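Local structure of glyoxylate reductase (Paecilomyces sp. J18, 3WNV) at residues 13-18 against 302-307; 34-39 against 66-71; 265-270 against 286-291. The protein probably reduces glyoxylate to glycolate with a nicotinamide cofactor, as a member of the D-isomer-specific 2-hydroxyacid dehydrogenase family. All blocks are in the same frame, centred on the assembly; numbering follows the deposited sequence.

Contact 1: residues 13-18 against 302-307; sequences VHARAE and EMELLV
The CA atoms of A15 and E304 come within 6.3 Å of each other where the turn leading into helix 16-21 passes beside helix 297-317, the small A15 side chain allowing the close approach. From the long helix the carboxylate of E304 reaches into the turn and takes two consecutive backbone N-H groups, one on each oxygen. V13 N gives an almost straight bond (177°) to E304 OE2 at 2.9 Å, and H14 N meets the syn lone pair of E304 OE1 at 2.7 Å. Extended beyond CG (chi2 -177°), the E304 chain carries its carboxylate out to the two amides. The imidazole of H14 is turned 52° from the carboxylate plane, and its NE2 bonds instead to Q300, one turn earlier on the same helix. Farther along, CD2 of L305 lies 3.9 Å from A15 CB and 3.5 Å from E18 CG, so the A15 methyl and the CG methylene of E18 both pack on it. The contact thus joins the beginning of the chain to its last long helix. Because E304 is buried, the two N-H donors are likely to stabilise its negative charge, while the carboxylate satisfies two backbone amides in the turn before the helix.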
loop_
_atom_site.group_PDB
_atom_site.type_symbol
_atom_site.label_atom_id
_atom_site.label_comp_id
_atom_site.label_asym_id
_atom_site.label_seq_id
_atom_site.Cartn_x
_atom_site.Cartn_y
_atom_site.Cartn_z
ATOM N N VAL A 13 -4.229 13.611 -11.729
ATOM C CA VAL A 13 -4.095 13.063 -13.072
ATOM C C VAL A 13 -5.442 12.917 -13.735
ATOM O O VAL A 13 -5.610 13.277 -14.911
ATOM C CB VAL A 13 -3.424 11.682 -13.040
ATOM C CG1 VAL A 13 -3.253 11.146 -14.470
ATOM C CG2 VAL A 13 -2.093 11.724 -12.286
ATOM N N HIS A 14 -6.418 12.400 -12.996
ATOM C CA HIS A 14 -7.670 11.986 -13.629
ATOM C C HIS A 14 -8.856 12.860 -13.283
ATOM O O HIS A 14 -9.871 12.803 -13.974
ATOM C CB HIS A 14 -8.028 10.551 -13.251
ATOM C CG HIS A 14 -6.935 9.574 -13.514
ATOM N ND1 HIS A 14 -6.636 9.127 -14.783
ATOM C CD2 HIS A 14 -6.057 8.971 -12.677
ATOM C CE1 HIS A 14 -5.621 8.275 -14.708
ATOM N NE2 HIS A 14 -5.242 8.180 -13.445
ATOM N N ALA A 15 -8.743 13.639 -12.211
ATOM C CA ALA A 15 -9.912 14.309 -11.657
ATOM C C ALA A 15 -9.708 15.811 -11.567
ATOM O O ALA A 15 -10.215 16.459 -10.642
ATOM C CB ALA A 15 -10.244 13.735 -10.320
ATOM N N ARG A 16 -8.984 16.366 -12.548
ATOM C CA ARG A 16 -8.704 17.785 -12.569
ATOM C C ARG A 16 -10.006 18.596 -12.545
ATOM O O ARG A 16 -10.071 19.630 -11.901
ATOM C CB ARG A 16 -7.864 18.173 -13.796
ATOM C CG ARG A 16 -6.375 17.853 -13.686
ATOM C CD ARG A 16 -5.633 18.685 -12.593
ATOM N NE ARG A 16 -5.860 20.138 -12.624
ATOM C CZ ARG A 16 -5.119 21.033 -11.956
ATOM N NH1 ARG A 16 -4.077 20.656 -11.232
ATOM N NH2 ARG A 16 -5.403 22.312 -12.025
ATOM N N ALA A 17 -11.039 18.136 -13.259
ATOM C CA ALA A 17 -12.322 18.854 -13.289
ATOM C C ALA A 17 -12.939 19.011 -11.911
ATOM O O ALA A 17 -13.468 20.074 -11.581
ATOM C CB ALA A 17 -13.290 18.153 -14.193
ATOM N N GLU A 18 -12.847 17.953 -11.117
ATOM C CA GLU A 18 -13.417 17.924 -9.768
ATOM C C GLU A 18 -12.621 18.833 -8.840
ATOM O O GLU A 18 -13.194 19.451 -7.942
ATOM C CB GLU A 18 -13.466 16.483 -9.235
ATOM C CG GLU A 18 -14.599 15.614 -9.868
ATOM C CD GLU A 18 -14.309 15.088 -11.277
ATOM O OE1 GLU A 18 -13.172 15.238 -11.788
ATOM O OE2 GLU A 18 -15.233 14.487 -11.887
ATOM N N GLU A 302 -10.776 6.534 -9.163
ATOM C CA GLU A 302 -11.658 6.362 -7.989
ATOM C C GLU A 302 -10.959 6.878 -6.731
ATOM O O GLU A 302 -11.595 7.481 -5.859
ATOM C CB GLU A 302 -12.031 4.910 -7.777
ATOM C CG GLU A 302 -12.912 4.670 -6.546
ATOM C CD GLU A 302 -14.334 5.239 -6.675
ATOM O OE1 GLU A 302 -14.759 5.673 -7.780
ATOM O OE2 GLU A 302 -15.035 5.266 -5.636
ATOM N N MET A 303 -9.649 6.665 -6.649
ATOM C CA MET A 303 -8.889 7.132 -5.472
ATOM C C MET A 303 -8.873 8.678 -5.429
ATOM O O MET A 303 -9.190 9.264 -4.405
ATOM C CB MET A 303 -7.482 6.548 -5.474
ATOM C CG MET A 303 -7.377 4.991 -5.148
ATOM S SD MET A 303 -5.756 4.468 -5.649
ATOM C CE MET A 303 -4.824 4.982 -4.207
ATOM N N GLU A 304 -8.485 9.323 -6.527
ATOM C CA GLU A 304 -8.607 10.795 -6.607
ATOM C C GLU A 304 -9.984 11.353 -6.230
ATOM O O GLU A 304 -10.050 12.363 -5.507
ATOM C CB GLU A 304 -8.150 11.305 -7.966
ATOM C CG GLU A 304 -6.670 11.124 -8.156
ATOM C CD GLU A 304 -6.134 11.678 -9.452
ATOM O OE1 GLU A 304 -6.907 11.937 -10.405
ATOM O OE2 GLU A 304 -4.898 11.809 -9.549
ATOM N N LEU A 305 -11.056 10.763 -6.756
ATOM C CA LEU A 305 -12.407 11.253 -6.486
ATOM C C LEU A 305 -12.750 11.150 -5.001
ATOM O O LEU A 305 -13.418 12.041 -4.451
ATOM C CB LEU A 305 -13.448 10.531 -7.351
ATOM C CG LEU A 305 -13.385 10.839 -8.842
ATOM C CD1 LEU A 305 -14.396 9.986 -9.599
ATOM C CD2 LEU A 305 -13.636 12.305 -9.106
ATOM N N LEU A 306 -12.305 10.061 -4.363
ATOM C CA LEU A 306 -12.511 9.881 -2.925
ATOM C C LEU A 306 -11.803 10.957 -2.110
ATOM O O LEU A 306 -12.369 11.501 -1.172
ATOM C CB LEU A 306 -12.064 8.471 -2.470
ATOM C CG LEU A 306 -12.290 8.123 -0.986
ATOM C CD1 LEU A 306 -13.748 8.330 -0.546
ATOM C CD2 LEU A 306 -11.851 6.693 -0.801
ATOM N N VAL A 307 -10.572 11.301 -2.478
ATOM C CA VAL A 307 -9.877 12.384 -1.795
ATOM C C VAL A 307 -10.605 13.710 -1.983
ATOM O O VAL A 307 -10.754 14.499 -1.036
ATOM C CB VAL A 307 -8.417 12.514 -2.303
ATOM C CG1 VAL A 307 -7.644 13.539 -1.456
ATOM C CG2 VAL A 307 -7.718 11.158 -2.222
#

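Contact 2: residues 34-39 against 66-71; sequences GGREKF and PFDREL
R36, in the first turn of helix 36-45, sends its side chain across to the start of helix 69-74. With chi1 177° and the chain extended as far as NE, the guanidinium arrives edge-on among three oxygens lying near its plane. NH1 donates to P66 O at 2.9 Å, in that plane, and also bonds to the carbonyl of T64. NH2 forms two salt bridges, 2.8 Å to D68 OD1 on its syn lone pair and 3.1 Å to E70 OE1, which it meets from above the carboxylate plane. Both carboxylates stand steeply to the guanidinium, that of D68 at 86°. A water links R36 NE to E70 OE2. Only arginine offers this many fixed, coplanar donors. D68 holds CG between its backbone N and carbonyl carbon (chi1 54°), which brings OD1 back to L71 N at 3.2 Å; the same oxygen therefore serves both helices. Next to the polar group, L71 CD1 packs 3.8 Å from F39 CD2, their side chains crossing at about a right angle, and L71 CD2 sits over the face of the F67 ring. F39 continues inward to L7 and I9 of strand 5-9. This is an N-cap aspartate on helix 69-74 drawn into a salt-bridge network, joining two helix starts beside the parallel sheet that contains strand 5-9.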
loop_
_atom_site.group_PDB
_atom_site.type_symbol
_atom_site.label_atom_id
_atom_site.label_comp_id
_atom_site.label_asym_id
_atom_site.label_seq_id
_atom_site.Cartn_x
_atom_site.Cartn_y
_atom_site.Cartn_z
ATOM N N GLY A 34 9.037 21.144 -6.255
ATOM C CA GLY A 34 9.995 22.133 -5.804
ATOM C C GLY A 34 10.972 21.668 -4.735
ATOM O O GLY A 34 11.990 22.312 -4.512
ATOM N N GLY A 35 10.650 20.576 -4.051
ATOM C CA GLY A 35 11.496 20.092 -2.970
ATOM C C GLY A 35 11.089 20.588 -1.581
ATOM O O GLY A 35 10.519 21.686 -1.454
ATOM N N ARG A 36 11.412 19.783 -0.560
ATOM C CA ARG A 36 11.083 20.045 0.844
ATOM C C ARG A 36 11.526 21.409 1.306
ATOM O O ARG A 36 10.760 22.106 1.976
ATOM C CB ARG A 36 11.700 18.968 1.754
ATOM C CG ARG A 36 11.499 19.163 3.255
ATOM C CD ARG A 36 11.952 17.896 3.982
ATOM N NE ARG A 36 11.545 17.793 5.394
ATOM C CZ ARG A 36 10.449 17.165 5.827
ATOM N NH1 ARG A 36 9.589 16.592 4.965
ATOM N NH2 ARG A 36 10.206 17.109 7.134
ATOM N N GLU A 37 12.752 21.800 0.944
ATOM C CA GLU A 37 13.333 23.065 1.397
ATOM C C GLU A 37 12.452 24.232 0.964
ATOM O O GLU A 37 12.137 25.135 1.756
ATOM C CB GLU A 37 14.759 23.215 0.836
ATOM C CG GLU A 37 15.459 24.534 1.163
ATOM C CD GLU A 37 16.430 24.975 0.063
ATOM O OE1 GLU A 37 16.015 25.760 -0.827
ATOM O OE2 GLU A 37 17.604 24.536 0.091
ATOM N N LYS A 38 12.049 24.197 -0.303
ATOM C CA LYS A 38 11.205 25.232 -0.879
ATOM C C LYS A 38 9.772 25.165 -0.332
ATOM O O LYS A 38 9.142 26.205 -0.130
ATOM C CB LYS A 38 11.189 25.087 -2.395
ATOM C CG LYS A 38 10.293 26.070 -3.119
ATOM C CD LYS A 38 10.876 27.453 -3.128
ATOM C CE LYS A 38 10.171 28.307 -4.168
ATOM N NZ LYS A 38 8.721 27.930 -4.271
ATOM N N PHE A 39 9.254 23.958 -0.107
ATOM C CA PHE A 39 7.940 23.839 0.522
ATOM C C PHE A 39 7.979 24.484 1.907
ATOM O O PHE A 39 7.125 25.309 2.239
ATOM C CB PHE A 39 7.436 22.396 0.563
ATOM C CG PHE A 39 6.079 22.265 1.192
ATOM C CD1 PHE A 39 4.937 22.586 0.466
ATOM C CD2 PHE A 39 5.940 21.872 2.520
ATOM C CE1 PHE A 39 3.689 22.510 1.057
ATOM C CE2 PHE A 39 4.684 21.804 3.114
ATOM C CZ PHE A 39 3.564 22.118 2.371
ATOM N N PRO A 66 8.299 13.400 3.641
ATOM C CA PRO A 66 7.109 12.982 4.382
ATOM C C PRO A 66 6.496 14.138 5.171
ATOM O O PRO A 66 7.170 15.098 5.584
ATOM C CB PRO A 66 7.647 11.919 5.359
ATOM C CG PRO A 66 9.125 12.164 5.405
ATOM C CD PRO A 66 9.504 12.670 4.063
ATOM N N PHE A 67 5.206 13.983 5.432
ATOM C CA PHE A 67 4.505 14.853 6.334
ATOM C C PHE A 67 4.735 14.303 7.739
ATOM O O PHE A 67 3.799 13.909 8.467
ATOM C CB PHE A 67 3.025 14.922 5.953
ATOM C CG PHE A 67 2.711 16.017 4.958
ATOM C CD1 PHE A 67 3.475 16.165 3.803
ATOM C CD2 PHE A 67 1.653 16.875 5.172
ATOM C CE1 PHE A 67 3.199 17.178 2.888
ATOM C CE2 PHE A 67 1.354 17.896 4.251
ATOM C CZ PHE A 67 2.146 18.042 3.110
ATOM N N ASP A 68 6.004 14.314 8.120
ATOM C CA ASP A 68 6.418 13.922 9.481
ATOM C C ASP A 68 6.246 15.042 10.507
ATOM O O ASP A 68 5.724 16.120 10.199
ATOM C CB ASP A 68 7.862 13.421 9.480
ATOM C CG ASP A 68 8.841 14.415 8.870
ATOM O OD1 ASP A 68 8.527 15.622 8.740
ATOM O OD2 ASP A 68 9.957 13.984 8.526
ATOM N N ARG A 69 6.672 14.789 11.738
ATOM C CA ARG A 69 6.468 15.779 12.796
ATOM C C ARG A 69 7.069 17.133 12.423
ATOM O O ARG A 69 6.462 18.166 12.657
ATOM C CB ARG A 69 6.993 15.233 14.133
ATOM C CG ARG A 69 7.005 16.224 15.290
ATOM C CD ARG A 69 7.269 15.481 16.630
ATOM N NE ARG A 69 6.122 14.640 16.962
ATOM C CZ ARG A 69 5.062 15.078 17.640
ATOM N NH1 ARG A 69 5.016 16.338 18.043
ATOM N NH2 ARG A 69 4.035 14.262 17.894
ATOM N N GLU A 70 8.245 17.132 11.802
ATOM C CA GLU A 70 8.914 18.385 11.456
ATOM C C GLU A 70 8.129 19.221 10.454
ATOM O O GLU A 70 8.044 20.446 10.573
ATOM C CB GLU A 70 10.268 18.084 10.822
ATOM C CG GLU A 70 10.939 19.296 10.185
ATOM C CD GLU A 70 12.137 18.908 9.313
ATOM O OE1 GLU A 70 12.466 17.712 9.243
ATOM O OE2 GLU A 70 12.745 19.801 8.685
ATOM N N LEU A 71 7.618 18.564 9.420
ATOM C CA LEU A 71 6.884 19.289 8.393
ATOM C C LEU A 71 5.553 19.746 8.975
ATOM O O LEU A 71 5.160 20.906 8.777
ATOM C CB LEU A 71 6.709 18.434 7.130
ATOM C CG LEU A 71 6.000 19.180 5.987
ATOM C CD1 LEU A 71 6.561 18.717 4.635
ATOM C CD2 LEU A 71 4.480 18.908 6.036
HETATM O O HOH W 1 13.726 19.248 6.415
#

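Contact 3: residues 265-270 against 286-291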
loop_
_atom_site.group_PDB
_atom_site.type_symbol
_atom_site.label_atom_id
_atom_site.label_comp_id
_atom_site.label_asym_id
_atom_site.label_seq_id
_atom_site.Cartn_x
_atom_site.Cartn_y
_atom_site.Cartn_z
ATOM N N VAL A 265 8.789 -16.022 -4.590
ATOM C CA VAL A 265 8.045 -14.894 -4.054
ATOM C C VAL A 265 7.326 -14.188 -5.186
ATOM O O VAL A 265 7.747 -14.237 -6.332
ATOM C CB VAL A 265 8.890 -13.860 -3.308
ATOM C CG1 VAL A 265 9.533 -14.468 -2.029
ATOM C CG2 VAL A 265 9.990 -13.279 -4.250
ATOM N N GLY A 266 6.234 -13.532 -4.821
ATOM C CA GLY A 266 5.448 -12.727 -5.747
ATOM C C GLY A 266 5.343 -11.348 -5.112
ATOM O O GLY A 266 4.495 -11.132 -4.241
ATOM N N LEU A 267 6.180 -10.414 -5.554
ATOM C CA LEU A 267 6.274 -9.106 -4.879
ATOM C C LEU A 267 5.879 -7.948 -5.767
ATOM O O LEU A 267 6.227 -7.939 -6.935
ATOM C CB LEU A 267 7.722 -8.866 -4.416
ATOM C CG LEU A 267 8.280 -9.994 -3.524
ATOM C CD1 LEU A 267 9.716 -9.646 -3.156
ATOM C CD2 LEU A 267 7.441 -10.210 -2.247
ATOM N N ASP A 268 5.257 -6.924 -5.165
ATOM C CA ASP A 268 4.933 -5.690 -5.854
ATOM C C ASP A 268 5.614 -4.588 -5.091
ATOM O O ASP A 268 5.663 -3.459 -5.540
ATOM C CB ASP A 268 3.430 -5.475 -5.819
ATOM C CG ASP A 268 2.955 -4.407 -6.816
ATOM O OD1 ASP A 268 3.470 -4.378 -7.968
ATOM O OD2 ASP A 268 2.061 -3.622 -6.427
ATOM N N VAL A 269 6.194 -4.924 -3.954
ATOM C CA VAL A 269 6.786 -3.887 -3.080
ATOM C C VAL A 269 8.098 -4.336 -2.458
ATOM O O VAL A 269 8.342 -5.538 -2.327
ATOM C CB VAL A 269 5.796 -3.460 -1.952
ATOM C CG1 VAL A 269 4.588 -2.784 -2.554
ATOM C CG2 VAL A 269 5.391 -4.672 -1.081
ATOM N N TYR A 270 8.937 -3.375 -2.060
ATOM C CA TYR A 270 10.313 -3.658 -1.651
ATOM C C TYR A 270 10.763 -2.745 -0.529
ATOM O O TYR A 270 10.313 -1.590 -0.420
ATOM C CB TYR A 270 11.297 -3.521 -2.843
ATOM C CG TYR A 270 10.770 -4.306 -4.012
ATOM C CD1 TYR A 270 11.012 -5.671 -4.116
ATOM C CD2 TYR A 270 9.942 -3.693 -4.940
ATOM C CE1 TYR A 270 10.487 -6.411 -5.171
ATOM C CE2 TYR A 270 9.401 -4.416 -5.981
ATOM C CZ TYR A 270 9.664 -5.771 -6.078
ATOM O OH TYR A 270 9.109 -6.467 -7.129
ATOM N N ALA A 286 11.764 -15.811 -8.851
ATOM C CA ALA A 286 10.882 -14.805 -8.247
ATOM C C ALA A 286 9.951 -14.169 -9.285
ATOM O O ALA A 286 10.268 -14.120 -10.470
ATOM C CB ALA A 286 11.711 -13.722 -7.569
ATOM N N MET A 287 8.790 -13.695 -8.841
ATOM C CA MET A 287 7.886 -12.960 -9.732
ATOM C C MET A 287 7.773 -11.552 -9.189
ATOM O O MET A 287 7.289 -11.375 -8.066
ATOM C CB MET A 287 6.519 -13.633 -9.757
ATOM C CG MET A 287 5.564 -12.926 -10.716
ATOM S SD MET A 287 5.973 -13.244 -12.467
ATOM C CE MET A 287 4.933 -12.076 -13.352
ATOM N N LEU A 288 8.252 -10.568 -9.955
ATOM C CA LEU A 288 8.480 -9.214 -9.405
ATOM C C LEU A 288 7.826 -8.158 -10.274
ATOM O O LEU A 288 8.020 -8.146 -11.517
ATOM C CB LEU A 288 9.974 -8.914 -9.366
ATOM C CG LEU A 288 10.837 -9.876 -8.549
ATOM C CD1 LEU A 288 12.287 -9.443 -8.520
ATOM C CD2 LEU A 288 10.309 -9.998 -7.092
ATOM N N LEU A 289 7.085 -7.253 -9.632
ATOM C CA LEU A 289 6.522 -6.061 -10.291
ATOM C C LEU A 289 6.975 -4.791 -9.563
ATOM O O LEU A 289 7.257 -4.812 -8.357
ATOM C CB LEU A 289 4.979 -6.136 -10.298
ATOM C CG LEU A 289 4.402 -7.257 -11.194
ATOM C CD1 LEU A 289 2.891 -7.348 -10.960
ATOM C CD2 LEU A 289 4.683 -6.960 -12.672
ATOM N N PRO A 290 7.044 -3.664 -10.295
ATOM C CA PRO A 290 7.501 -2.403 -9.662
ATOM C C PRO A 290 6.369 -1.568 -9.083
ATOM O O PRO A 290 6.083 -0.436 -9.541
ATOM C CB PRO A 290 8.181 -1.665 -10.807
ATOM C CG PRO A 290 7.371 -2.128 -12.071
ATOM C CD PRO A 290 7.034 -3.600 -11.773
ATOM N N HIS A 291 5.697 -2.157 -8.105
ATOM C CA HIS A 291 4.611 -1.497 -7.383
ATOM C C HIS A 291 3.551 -0.926 -8.299
ATOM O O HIS A 291 3.284 0.291 -8.252
ATOM C CB HIS A 291 5.182 -0.399 -6.443
ATOM C CG HIS A 291 4.333 -0.132 -5.256
ATOM N ND1 HIS A 291 4.787 0.565 -4.152
ATOM C CD2 HIS A 291 3.056 -0.502 -4.952
ATOM C CE1 HIS A 291 3.826 0.641 -3.250
ATOM N NE2 HIS A 291 2.765 -0.009 -3.711
#
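M287 and L288 pair in parallel with G266 and L267, adding the edge strand 287-288 to the Rossmann-type sheet and completing a beta-alpha-beta unit. The ladder runs M287 N to V265 O (2.8 Å), L267 N to M287 O (2.9 Å) and L289 N to L267 O (2.9 Å). L267 and L288 lie side by side on one face, with L288 CD2 3.9 Å from L267 CB, against L280 and L281 of helix 278-281. Y270 folds back and its OH donates to L289 O at 2.8 Å from above the carbonyl plane. A phenylalanine here would keep the ring but would probably leave L289 O without this donor and remove the side-chain tie between the turn at Y270 and the end of strand 287-288. D268, with CG anti to its N (chi1 -165°), turns its carboxylate to the N-H groups of I292 and G293, fixing the turn after H291. H291 ND1 bonds to E273, consistent with the histidine-glutamate pair of this family; a nearby sulfate is probably from the crystallisation liquor. Over the H291 ring face, V269 CG1 makes a CH-pi contact 3.5 Å from the centroid, 7° off the normal.

Overall arrangement
The three contacts are spread over two parallel sheets. Contacts 1 and 2 border the five-stranded sheet, their centres about 24 Å apart, whereas contact 3 sits at the edge of the seven-stranded, nucleotide-binding type sheet, with its centre about 27 Å from that of contact 1 and 29 Å from that of contact 2. None touches another. Along the chain, contact 2 closes first and contact 3 follows it, both lying between the two segments of contact 1. Helix 297-317 comes after strand 287-288, so the chain leaves the large sheet and returns to the small one, where contact 1 joins its end region to its beginning. This fits the two-domain build of the family.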